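Local structure of 3'-5'-exonuclease (Saccharomyces cerevisiae, 3E2V) at residues N271-V276 against R297-T302; K13-G18 against T383-T388; C92-F97 against H170-E175; L164-F169 against M176-F181. The protein probably cuts double-stranded DNA as a magnesium-dependent TatD-type nuclease, incising it internally and trimming it from the 3' to the 5' end. All coordinates share one frame; numbering follows the deposited sequence.

Interaction 1: N271-V276 against R297-T302; sequences NIFIGV and RLLLET
The carbonyl oxygen Ile272 O is gripped by two nitrogens of one arginine: Arg297 NE at 3.0 Å and Arg297 NH2 at 2.9 Å. The guanidinium meets it side-on with the oxygen only 8° out of its plane. NE lies nearly in line with the C=O bond, whereas NH2 comes in more from the side. The arginine chain bends at chi3 (73°), which turns the group back against the strand, and NH2 also passes Ile272 CB.

Beyond this fork the backbones pair in parallel. Ile274 N donates to Arg297 O, Leu299 N to Ile274 O at 2.9 Å, and Val276 N to Leu299 O at 2.8 Å; Glu301 N closes the run on Val276 O. The strand axes diverge by 34°, as expected of strongly twisted barrel strands. On the face carrying Val276 and Leu298, Val276 CG2 touches Leu298 CG at 3.9 Å. On the face of Leu299, its CD1 meets Phe273 CB.

Glu301 OE2 lies 3.4 Å from Gly275 CA, on the side where a CB would point, so a side chain there would collide with it. That carboxylate bonds to Asn277, to Ser254 N and to ND1 of the magnesium ligand His253, which makes Glu301 a second-shell residue that probably helps to orient the imidazole.

These are the last two strands of the eight-stranded parallel sheet, joined through helix 284-291 as a beta-alpha-beta unit. Strand 250-252 flanks 272-276, helix 362-373 packs on Val276, Leu298 and Leu300, and helix 377-392 reaches Phe273 and Leu299.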
# COMPACT_ATOMS: atom_id res chain seq x y z
N ASN A 271 13.79 -8.13 7.68
CA ASN A 271 13.45 -6.99 6.82
C ASN A 271 11.96 -6.90 6.47
O ASN A 271 11.58 -6.09 5.64
CB ASN A 271 14.31 -7.04 5.55
CG ASN A 271 15.75 -6.61 5.81
OD1 ASN A 271 16.02 -5.84 6.73
ND2 ASN A 271 16.67 -7.09 4.98
N ILE A 272 11.15 -7.73 7.13
CA ILE A 272 9.68 -7.61 7.06
C ILE A 272 9.24 -6.47 7.97
O ILE A 272 9.65 -6.38 9.14
CB ILE A 272 9.01 -8.93 7.50
CG1 ILE A 272 9.01 -9.93 6.34
CG2 ILE A 272 7.56 -8.70 8.03
CD1 ILE A 272 7.96 -9.66 5.26
N PHE A 273 8.41 -5.59 7.40
CA PHE A 273 7.76 -4.52 8.15
C PHE A 273 6.26 -4.70 8.04
O PHE A 273 5.79 -5.28 7.06
CB PHE A 273 8.15 -3.14 7.59
CG PHE A 273 9.57 -2.79 7.83
CD1 PHE A 273 9.91 -1.94 8.88
CD2 PHE A 273 10.57 -3.34 7.05
CE1 PHE A 273 11.24 -1.64 9.14
CE2 PHE A 273 11.91 -3.06 7.29
CZ PHE A 273 12.24 -2.21 8.34
N ILE A 274 5.53 -4.17 9.02
CA ILE A 274 4.08 -4.37 9.10
C ILE A 274 3.39 -3.02 9.04
O ILE A 274 3.61 -2.15 9.90
CB ILE A 274 3.68 -5.08 10.41
CG1 ILE A 274 4.49 -6.39 10.63
CG2 ILE A 274 2.19 -5.31 10.45
CD1 ILE A 274 4.26 -7.52 9.59
N GLY A 275 2.56 -2.83 8.01
CA GLY A 275 1.76 -1.61 7.88
C GLY A 275 0.48 -1.68 8.69
O GLY A 275 -0.26 -2.67 8.64
N VAL A 276 0.22 -0.60 9.44
CA VAL A 276 -0.91 -0.52 10.35
C VAL A 276 -1.75 0.71 10.00
O VAL A 276 -1.26 1.84 9.97
CB VAL A 276 -0.41 -0.41 11.81
CG1 VAL A 276 -1.56 -0.12 12.80
CG2 VAL A 276 0.32 -1.69 12.20
N ARG A 297 9.51 -1.90 13.58
CA ARG A 297 9.10 -2.62 12.38
C ARG A 297 7.67 -2.29 11.96
O ARG A 297 7.13 -2.90 11.04
CB ARG A 297 9.33 -4.11 12.56
CG ARG A 297 10.84 -4.41 12.68
CD ARG A 297 11.13 -5.83 13.01
NE ARG A 297 10.86 -6.67 11.85
CZ ARG A 297 10.95 -7.99 11.84
NH1 ARG A 297 11.30 -8.67 12.94
NH2 ARG A 297 10.67 -8.63 10.73
N LEU A 298 7.09 -1.29 12.62
CA LEU A 298 5.70 -0.88 12.41
C LEU A 298 5.71 0.38 11.55
O LEU A 298 6.42 1.34 11.86
CB LEU A 298 5.06 -0.58 13.77
CG LEU A 298 3.55 -0.33 13.84
CD1 LEU A 298 3.08 -0.81 15.21
CD2 LEU A 298 3.18 1.13 13.61
N LEU A 299 4.92 0.37 10.48
CA LEU A 299 4.75 1.56 9.65
C LEU A 299 3.30 2.00 9.67
O LEU A 299 2.41 1.18 9.82
CB LEU A 299 5.17 1.28 8.20
CG LEU A 299 6.57 0.68 8.06
CD1 LEU A 299 6.83 0.40 6.59
CD2 LEU A 299 7.67 1.58 8.65
N LEU A 300 3.07 3.31 9.57
CA LEU A 300 1.72 3.85 9.68
C LEU A 300 1.17 4.21 8.30
O LEU A 300 1.92 4.63 7.40
CB LEU A 300 1.73 5.12 10.54
CG LEU A 300 2.17 4.94 11.99
CD1 LEU A 300 2.32 6.31 12.68
CD2 LEU A 300 1.13 4.11 12.69
N GLU A 301 -0.14 4.06 8.15
CA GLU A 301 -0.82 4.34 6.88
C GLU A 301 -2.27 4.58 7.17
O GLU A 301 -2.78 4.17 8.23
CB GLU A 301 -0.70 3.17 5.89
CG GLU A 301 -0.58 1.81 6.55
CD GLU A 301 -0.97 0.67 5.62
OE1 GLU A 301 -2.09 0.71 5.08
OE2 GLU A 301 -0.17 -0.27 5.47
N THR A 302 -2.95 5.26 6.25
CA THR A 302 -4.40 5.44 6.38
C THR A 302 -5.21 4.48 5.52
O THR A 302 -6.34 4.11 5.88
CB THR A 302 -4.88 6.88 6.01
OG1 THR A 302 -4.53 7.18 4.65
CG2 THR A 302 -4.34 7.92 6.98

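Interaction 2: K13-G18 against T383-T388; sequences KYYDIG and TTWKTT
Lys13 runs over one face of the Trp385 indole. Lys13 CB stands 3.7 Å from the centroid of the Trp385 six-membered ring, 18° off the normal, a CH-pi contact. Farther along the extended chain Lys13 CD lies 3.6 Å from Trp385 CE2, and the terminal Lys13 NZ passes Trp385 NE1 at 4.2 Å. Tyr14 O lies at the indole edge, near its plane, 3.6 Å from Trp385 CZ3; Tyr15 CB comes near the same carbon obliquely.

A second CH-pi contact lies farther along the strand: Thr388 CG2 sits 3.6 Å from the Tyr15 ring centroid. With that methyl anti to the backbone N, Thr388 OG1 lies on the helix side and donates to Thr384 O at 2.7 Å. Thr388 CG2 also presses tightly on Ile17 CG2 (3.4 Å). The Tyr15 hydroxyl is held by Gly393 O.

Replacing Trp385 with an alanine would probably open a gap beside Tyr15 and strip the Lys13 chain of the surface it lies on.

Two waters supply the polar links. The first strand is thus joined to helix 377-392 by methyl and methylene groups over rings, with water rather than direct bonds linking Lys13 O to Thr384 OG1 and Tyr15 O to Thr388 OG1.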
# COMPACT_ATOMS: atom_id res chain seq x y z
N LYS A 13 5.93 14.53 12.37
CA LYS A 13 6.02 14.26 10.93
C LYS A 13 5.42 12.89 10.65
O LYS A 13 5.81 11.90 11.27
CB LYS A 13 7.47 14.30 10.44
CG LYS A 13 8.22 15.61 10.72
CD LYS A 13 9.66 15.48 10.28
CE LYS A 13 10.56 16.54 10.92
NZ LYS A 13 12.01 16.26 10.66
N TYR A 14 4.49 12.83 9.70
CA TYR A 14 3.88 11.55 9.27
C TYR A 14 4.19 11.24 7.81
O TYR A 14 4.31 12.14 6.98
CB TYR A 14 2.36 11.57 9.45
CG TYR A 14 1.88 11.94 10.83
CD1 TYR A 14 1.98 11.04 11.90
CD2 TYR A 14 1.26 13.17 11.06
CE1 TYR A 14 1.53 11.37 13.17
CE2 TYR A 14 0.79 13.52 12.34
CZ TYR A 14 0.94 12.62 13.39
OH TYR A 14 0.46 12.96 14.64
N TYR A 15 4.28 9.94 7.52
CA TYR A 15 4.57 9.45 6.19
C TYR A 15 3.56 8.36 5.92
O TYR A 15 3.69 7.23 6.42
CB TYR A 15 5.99 8.89 6.17
CG TYR A 15 6.65 8.70 4.83
CD1 TYR A 15 8.01 8.99 4.71
CD2 TYR A 15 5.98 8.16 3.72
CE1 TYR A 15 8.67 8.80 3.53
CE2 TYR A 15 6.66 7.98 2.49
CZ TYR A 15 8.02 8.30 2.44
OH TYR A 15 8.77 8.15 1.29
N ASP A 16 2.51 8.70 5.15
CA ASP A 16 1.42 7.75 4.90
C ASP A 16 1.85 6.79 3.81
O ASP A 16 1.99 7.20 2.65
CB ASP A 16 0.16 8.52 4.48
CG ASP A 16 -1.09 7.64 4.38
OD1 ASP A 16 -0.99 6.38 4.38
OD2 ASP A 16 -2.19 8.24 4.30
N ILE A 17 2.10 5.53 4.16
CA ILE A 17 2.58 4.56 3.15
C ILE A 17 1.46 3.95 2.32
O ILE A 17 1.73 3.15 1.43
CB ILE A 17 3.46 3.42 3.76
CG1 ILE A 17 2.63 2.46 4.61
CG2 ILE A 17 4.59 4.05 4.58
CD1 ILE A 17 3.29 1.09 4.83
N GLY A 18 0.22 4.37 2.59
CA GLY A 18 -0.94 3.77 1.94
C GLY A 18 -1.99 4.78 1.53
O GLY A 18 -3.10 4.80 2.07
N THR A 383 10.05 7.39 15.76
CA THR A 383 10.56 6.10 15.27
C THR A 383 9.94 5.74 13.92
O THR A 383 10.66 5.38 12.99
CB THR A 383 10.33 4.97 16.29
OG1 THR A 383 11.16 5.19 17.44
CG2 THR A 383 10.65 3.60 15.72
N THR A 384 8.62 5.85 13.80
CA THR A 384 7.96 5.50 12.53
C THR A 384 8.36 6.41 11.37
O THR A 384 8.53 5.96 10.22
CB THR A 384 6.42 5.46 12.69
OG1 THR A 384 5.95 6.71 13.22
CG2 THR A 384 6.04 4.34 13.64
N TRP A 385 8.52 7.70 11.65
CA TRP A 385 8.97 8.62 10.61
C TRP A 385 10.35 8.21 10.05
O TRP A 385 10.55 8.12 8.83
CB TRP A 385 9.06 10.04 11.16
CG TRP A 385 9.75 10.98 10.26
CD1 TRP A 385 11.01 11.48 10.41
CD2 TRP A 385 9.25 11.54 9.03
NE1 TRP A 385 11.33 12.32 9.38
CE2 TRP A 385 10.27 12.38 8.50
CE3 TRP A 385 8.04 11.41 8.32
CZ2 TRP A 385 10.13 13.09 7.30
CZ3 TRP A 385 7.90 12.10 7.12
CH2 TRP A 385 8.94 12.94 6.63
N LYS A 386 11.29 7.98 10.95
CA LYS A 386 12.66 7.68 10.54
C LYS A 386 12.73 6.35 9.82
O LYS A 386 13.44 6.21 8.83
CB LYS A 386 13.60 7.69 11.75
CG LYS A 386 13.80 9.10 12.25
CD LYS A 386 14.84 9.18 13.29
CE LYS A 386 15.23 10.64 13.49
NZ LYS A 386 16.34 10.68 14.47
N THR A 387 11.99 5.37 10.33
CA THR A 387 11.98 4.06 9.69
C THR A 387 11.36 4.12 8.29
O THR A 387 11.89 3.53 7.34
CB THR A 387 11.27 3.04 10.58
OG1 THR A 387 11.98 2.98 11.84
CG2 THR A 387 11.32 1.66 9.96
N THR A 388 10.25 4.85 8.15
CA THR A 388 9.60 4.95 6.86
C THR A 388 10.47 5.67 5.84
O THR A 388 10.57 5.25 4.68
CB THR A 388 8.23 5.64 6.98
OG1 THR A 388 7.46 4.97 7.99
CG2 THR A 388 7.45 5.54 5.68
O HOH W 1 5.30 9.20 11.91
O HOH W 2 4.71 5.45 8.55

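Interaction 3: C92-F97 against H170-E175; sequences CCVNEF and HYSSKE
Val94 CG2 rests on Ser172 CB at 3.7 Å, and Cys92 O lies 3.6 Å from Tyr171 CB; these are two of the direct touches between the segments. Asn95 ND2 comes within 3.3 Å of Tyr171 O, but at an angle too poor for a hydrogen bond, and its OD1 passes Ser172 CB.

Water carries the polar traffic instead. One molecule donates to Cys92 O at 2.7 Å and to Tyr171 O, and accepts from Asn95 N, so three backbone groups are tied at a single point. Another donates to Asn95 OD1 at 2.7 Å and accepts from Ser173 N.

The next shell sets these groups. Asn95 ND2 is hydrogen-bonded to Asn120 OD1, which probably fixes the turn of the amide, with OD1 toward its water. Ser172 OG, placed between the backbone N and carbonyl carbon (chi1 57°), bonds to Pro91 O, while Ser173 N-caps helix 174-187 by bonding Met176 N. Within 92-97, the disulfide between the adjacent Cys92 and Cys93 constrains the loop just ahead of the 3-10 turn, where Glu96 N meets Cys93 O at 3.1 Å.

A leucine in place of Asn95 would probably leave the water at Ser173 N without its acceptor and Asn120 OD1 without this donor.

The chemistry is that of a hydrated seam: small van der Waals touches, with buried Ser172 anchored through its hydroxyl and backbone groups bridged through water, joining the loop after strand 82-87 to the start of helix 174-187.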
# COMPACT_ATOMS: atom_id res chain seq x y z
N CYS A 92 -6.05 -8.60 -7.21
CA CYS A 92 -7.35 -8.19 -7.81
C CYS A 92 -7.32 -8.29 -9.31
O CYS A 92 -8.35 -8.49 -9.97
CB CYS A 92 -7.69 -6.70 -7.52
SG CYS A 92 -6.47 -5.44 -8.19
N CYS A 93 -6.14 -8.07 -9.87
CA CYS A 93 -6.05 -7.56 -11.22
C CYS A 93 -5.13 -8.38 -12.10
O CYS A 93 -4.83 -7.97 -13.23
CB CYS A 93 -5.60 -6.10 -11.15
SG CYS A 93 -6.82 -5.04 -10.21
N VAL A 94 -4.69 -9.53 -11.59
CA VAL A 94 -3.72 -10.34 -12.34
C VAL A 94 -4.28 -10.90 -13.64
O VAL A 94 -3.52 -11.33 -14.51
CB VAL A 94 -3.07 -11.46 -11.48
CG1 VAL A 94 -2.13 -10.86 -10.43
CG2 VAL A 94 -4.13 -12.36 -10.84
N ASN A 95 -5.61 -10.89 -13.80
CA ASN A 95 -6.18 -11.34 -15.07
C ASN A 95 -5.71 -10.49 -16.24
O ASN A 95 -5.77 -10.93 -17.39
CB ASN A 95 -7.71 -11.36 -15.03
CG ASN A 95 -8.29 -12.50 -14.22
OD1 ASN A 95 -7.55 -13.33 -13.70
ND2 ASN A 95 -9.62 -12.54 -14.12
N GLU A 96 -5.25 -9.27 -15.97
CA GLU A 96 -4.75 -8.43 -17.06
C GLU A 96 -3.48 -9.00 -17.72
O GLU A 96 -3.16 -8.63 -18.84
CB GLU A 96 -4.56 -6.98 -16.64
CG GLU A 96 -3.39 -6.71 -15.79
CD GLU A 96 -2.99 -5.25 -15.85
OE1 GLU A 96 -2.37 -4.78 -14.90
OE2 GLU A 96 -3.32 -4.55 -16.83
N PHE A 97 -2.77 -9.89 -17.02
CA PHE A 97 -1.65 -10.60 -17.65
C PHE A 97 -2.12 -11.60 -18.68
O PHE A 97 -1.32 -12.03 -19.52
CB PHE A 97 -0.81 -11.34 -16.61
CG PHE A 97 0.02 -10.44 -15.74
CD1 PHE A 97 1.10 -9.73 -16.26
CD2 PHE A 97 -0.29 -10.29 -14.39
CE1 PHE A 97 1.87 -8.90 -15.45
CE2 PHE A 97 0.48 -9.48 -13.57
CZ PHE A 97 1.56 -8.77 -14.09
N HIS A 170 -13.27 -14.12 -6.31
CA HIS A 170 -14.21 -13.70 -7.34
C HIS A 170 -13.58 -12.79 -8.40
O HIS A 170 -14.15 -12.63 -9.48
CB HIS A 170 -15.49 -13.09 -6.76
CG HIS A 170 -15.26 -11.93 -5.86
ND1 HIS A 170 -14.67 -12.05 -4.62
CD2 HIS A 170 -15.61 -10.62 -5.98
CE1 HIS A 170 -14.65 -10.87 -4.03
NE2 HIS A 170 -15.20 -9.98 -4.84
N TYR A 171 -12.41 -12.23 -8.08
CA TYR A 171 -11.66 -11.41 -9.01
C TYR A 171 -10.60 -12.19 -9.79
O TYR A 171 -10.33 -11.89 -10.96
CB TYR A 171 -10.98 -10.25 -8.29
CG TYR A 171 -11.90 -9.15 -7.83
CD1 TYR A 171 -13.01 -8.76 -8.60
CD2 TYR A 171 -11.65 -8.46 -6.65
CE1 TYR A 171 -13.85 -7.71 -8.19
CE2 TYR A 171 -12.48 -7.42 -6.23
CZ TYR A 171 -13.57 -7.06 -7.00
OH TYR A 171 -14.38 -6.03 -6.57
N SER A 172 -9.98 -13.17 -9.13
CA SER A 172 -8.91 -13.95 -9.76
C SER A 172 -8.75 -15.26 -9.04
O SER A 172 -8.94 -15.33 -7.83
CB SER A 172 -7.59 -13.16 -9.71
OG SER A 172 -7.27 -12.84 -8.37
N SER A 173 -8.39 -16.31 -9.78
CA SER A 173 -8.19 -17.61 -9.16
C SER A 173 -6.93 -17.66 -8.31
O SER A 173 -5.97 -16.89 -8.52
CB SER A 173 -8.09 -18.68 -10.24
OG SER A 173 -6.90 -18.52 -10.98
N LYS A 174 -6.91 -18.61 -7.37
CA LYS A 174 -5.72 -18.82 -6.55
C LYS A 174 -4.48 -19.06 -7.41
O LYS A 174 -3.40 -18.52 -7.15
CB LYS A 174 -5.94 -19.99 -5.59
CG LYS A 174 -4.80 -20.17 -4.60
CD LYS A 174 -5.11 -21.23 -3.53
CE LYS A 174 -4.98 -22.63 -4.05
NZ LYS A 174 -5.34 -23.61 -2.96
N GLU A 175 -4.64 -19.88 -8.44
CA GLU A 175 -3.49 -20.24 -9.28
C GLU A 175 -2.96 -19.00 -10.03
O GLU A 175 -1.74 -18.79 -10.15
CB GLU A 175 -3.90 -21.33 -10.28
CG GLU A 175 -4.27 -22.70 -9.67
CD GLU A 175 -5.58 -22.71 -8.85
OE1 GLU A 175 -6.55 -21.98 -9.18
OE2 GLU A 175 -5.64 -23.47 -7.86
O HOH W 3 -7.99 -10.25 -12.01
O HOH W 4 -8.45 -15.70 -12.65

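Interaction 4: L164-F169 against M176-F181; sequences LDYDRF and MQKVFF
Gln177 and Leu164 carry most of this contact, with Phe181 extending it along the helix. The Gln177 side chain leaves the helix fully extended beyond CG (chi2 -170°) and lays its amide against the backbone of Asp165, bonding both its N-H and its C=O. Gln177 OE1 accepts from Asp165 N at 2.8 Å with a nearly straight N-H...O angle of 172°. Gln177 NE2 returns a bond to Asp165 O at 3.0 Å, the acceptor lying close to the amide plane although the donor stands 46° above the carbonyl plane. From the opposite face the same oxygen takes Arg168 N, the bond that closes the type I turn 165-168. Ser172 OG also bonds Gln177 NE2 and probably helps to fix the flip of the amide.

Gln177 OE1 also lies at the edge of the Tyr166 ring, 3.7 Å from Tyr166 CD1, while Phe169 CD1 approaches NE2. Leu164 forms the apolar half: its CD2 packs on Gln177 CB at 3.9 Å, and its CG meets Phe181 CD2 at 3.9 Å, the two side chains running nearly perpendicular. Tyr166 OH rests against the Lys178 methylenes and is hydrogen-bonded to Asp209.

Asp165 OD1 accepts from Asp167 N, an Asx turn, while OD2 pairs with Arg204 and His202. The arrangement is the C-terminal end of a barrel strand turning into its following helix, as in TIM-barrel metallohydrolases: strand 156-165, which also holds Glu161, a magnesium ligand of this protein though not one contacting the ion in this model, is tied by its last residue, Asp165, to the first turn of helix 174-187.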
# COMPACT_ATOMS: atom_id res chain seq x y z
N LEU A 164 -1.11 -11.71 -2.43
CA LEU A 164 -2.19 -12.69 -2.48
C LEU A 164 -3.39 -12.18 -1.71
O LEU A 164 -3.23 -11.56 -0.65
CB LEU A 164 -1.72 -14.02 -1.88
CG LEU A 164 -0.51 -14.71 -2.51
CD1 LEU A 164 -0.17 -16.01 -1.77
CD2 LEU A 164 -0.80 -15.04 -3.96
N ASP A 165 -4.59 -12.44 -2.22
CA ASP A 165 -5.82 -12.03 -1.54
C ASP A 165 -6.87 -13.10 -1.71
O ASP A 165 -7.56 -13.15 -2.71
CB ASP A 165 -6.33 -10.70 -2.10
CG ASP A 165 -7.45 -10.09 -1.25
OD1 ASP A 165 -8.18 -10.84 -0.57
OD2 ASP A 165 -7.58 -8.85 -1.26
N TYR A 166 -6.98 -13.95 -0.70
CA TYR A 166 -7.88 -15.10 -0.75
C TYR A 166 -9.31 -14.73 -0.35
O TYR A 166 -10.18 -15.60 -0.36
CB TYR A 166 -7.30 -16.25 0.07
CG TYR A 166 -6.06 -16.91 -0.56
CD1 TYR A 166 -5.50 -16.41 -1.74
CD2 TYR A 166 -5.46 -18.02 0.03
CE1 TYR A 166 -4.36 -17.01 -2.31
CE2 TYR A 166 -4.32 -18.63 -0.54
CZ TYR A 166 -3.79 -18.12 -1.71
OH TYR A 166 -2.68 -18.71 -2.27
N ASP A 167 -9.54 -13.46 -0.00
CA ASP A 167 -10.91 -12.95 0.16
C ASP A 167 -11.49 -12.50 -1.17
O ASP A 167 -12.63 -12.03 -1.22
CB ASP A 167 -10.94 -11.75 1.11
CG ASP A 167 -10.76 -12.12 2.57
OD1 ASP A 167 -10.40 -13.27 2.88
OD2 ASP A 167 -11.00 -11.23 3.42
N ARG A 168 -10.71 -12.61 -2.25
CA ARG A 168 -11.12 -12.05 -3.56
C ARG A 168 -10.99 -13.04 -4.71
O ARG A 168 -10.65 -12.67 -5.82
CB ARG A 168 -10.30 -10.79 -3.85
CG ARG A 168 -10.52 -9.64 -2.87
CD ARG A 168 -11.84 -8.91 -3.09
NE ARG A 168 -12.02 -7.75 -2.21
CZ ARG A 168 -12.38 -7.80 -0.93
NH1 ARG A 168 -12.58 -8.97 -0.34
NH2 ARG A 168 -12.52 -6.68 -0.23
N PHE A 169 -11.31 -14.31 -4.46
CA PHE A 169 -11.27 -15.29 -5.54
C PHE A 169 -12.32 -15.01 -6.61
O PHE A 169 -12.24 -15.57 -7.70
CB PHE A 169 -11.45 -16.72 -5.01
CG PHE A 169 -10.26 -17.25 -4.25
CD1 PHE A 169 -8.96 -16.98 -4.66
CD2 PHE A 169 -10.46 -18.06 -3.15
CE1 PHE A 169 -7.89 -17.47 -3.94
CE2 PHE A 169 -9.38 -18.58 -2.44
CZ PHE A 169 -8.10 -18.30 -2.84
N MET A 176 -3.87 -18.17 -10.54
CA MET A 176 -3.45 -16.95 -11.24
C MET A 176 -2.76 -15.99 -10.27
O MET A 176 -1.76 -15.34 -10.62
CB MET A 176 -4.63 -16.28 -11.91
CG MET A 176 -5.08 -16.94 -13.23
SD MET A 176 -3.98 -16.68 -14.67
CE MET A 176 -4.08 -14.90 -14.84
N GLN A 177 -3.28 -15.90 -9.04
CA GLN A 177 -2.64 -15.04 -8.04
C GLN A 177 -1.23 -15.51 -7.74
O GLN A 177 -0.28 -14.72 -7.71
CB GLN A 177 -3.46 -15.00 -6.75
CG GLN A 177 -4.80 -14.27 -6.89
CD GLN A 177 -5.46 -14.04 -5.54
OE1 GLN A 177 -4.78 -13.99 -4.50
NE2 GLN A 177 -6.78 -13.88 -5.55
N LYS A 178 -1.08 -16.80 -7.47
CA LYS A 178 0.23 -17.32 -7.07
C LYS A 178 1.24 -17.16 -8.20
O LYS A 178 2.38 -16.73 -7.98
CB LYS A 178 0.12 -18.79 -6.65
CG LYS A 178 -0.56 -18.97 -5.30
CD LYS A 178 -0.95 -20.43 -5.06
CE LYS A 178 0.22 -21.30 -4.70
NZ LYS A 178 -0.24 -22.74 -4.70
N VAL A 179 0.84 -17.52 -9.42
CA VAL A 179 1.79 -17.45 -10.54
C VAL A 179 2.28 -16.01 -10.80
O VAL A 179 3.48 -15.78 -10.95
CB VAL A 179 1.22 -18.05 -11.83
CG1 VAL A 179 2.19 -17.85 -12.98
CG2 VAL A 179 0.96 -19.53 -11.65
N PHE A 180 1.35 -15.06 -10.83
CA PHE A 180 1.73 -13.69 -11.18
C PHE A 180 2.30 -12.87 -10.02
O PHE A 180 3.01 -11.91 -10.26
CB PHE A 180 0.63 -13.01 -12.00
CG PHE A 180 0.52 -13.59 -13.37
CD1 PHE A 180 1.51 -13.31 -14.31
CD2 PHE A 180 -0.47 -14.51 -13.68
CE1 PHE A 180 1.47 -13.89 -15.59
CE2 PHE A 180 -0.51 -15.12 -14.95
CZ PHE A 180 0.45 -14.82 -15.89
N PHE A 181 2.02 -13.28 -8.79
CA PHE A 181 2.80 -12.75 -7.65
C PHE A 181 4.27 -13.15 -7.85
O PHE A 181 5.18 -12.31 -7.79
CB PHE A 181 2.22 -13.28 -6.34
CG PHE A 181 2.97 -12.87 -5.09
CD1 PHE A 181 3.60 -11.62 -4.97
CD2 PHE A 181 2.95 -13.72 -3.99
CE1 PHE A 181 4.25 -11.27 -3.77
CE2 PHE A 181 3.58 -13.38 -2.80
CZ PHE A 181 4.23 -12.17 -2.68

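How the interactions relate
Interactions 1, 2 and 4 all reach the eight-stranded parallel sheet. Interaction 1 joins its last two strands, and interaction 2 backs the first strand with helix 377-392. Their centres are 9 Å apart and they touch, with Thr302 OG1 probably hydrogen-bonded to Asp16 OD2 where first and last strands come together, consistent with barrel closure. Interactions 3 and 4 lie 6 Å apart between centres, share helix 174-187 and alternate along the chain; Phe97 stacks on Phe180 between them. That pair sits across the chain's centre from interaction 2, their centres about 31 and 28 Å from its own. Interaction 2 encloses the others in sequence, consistent with the chain's two ends helping to close the barrel whose strands carry the metal site.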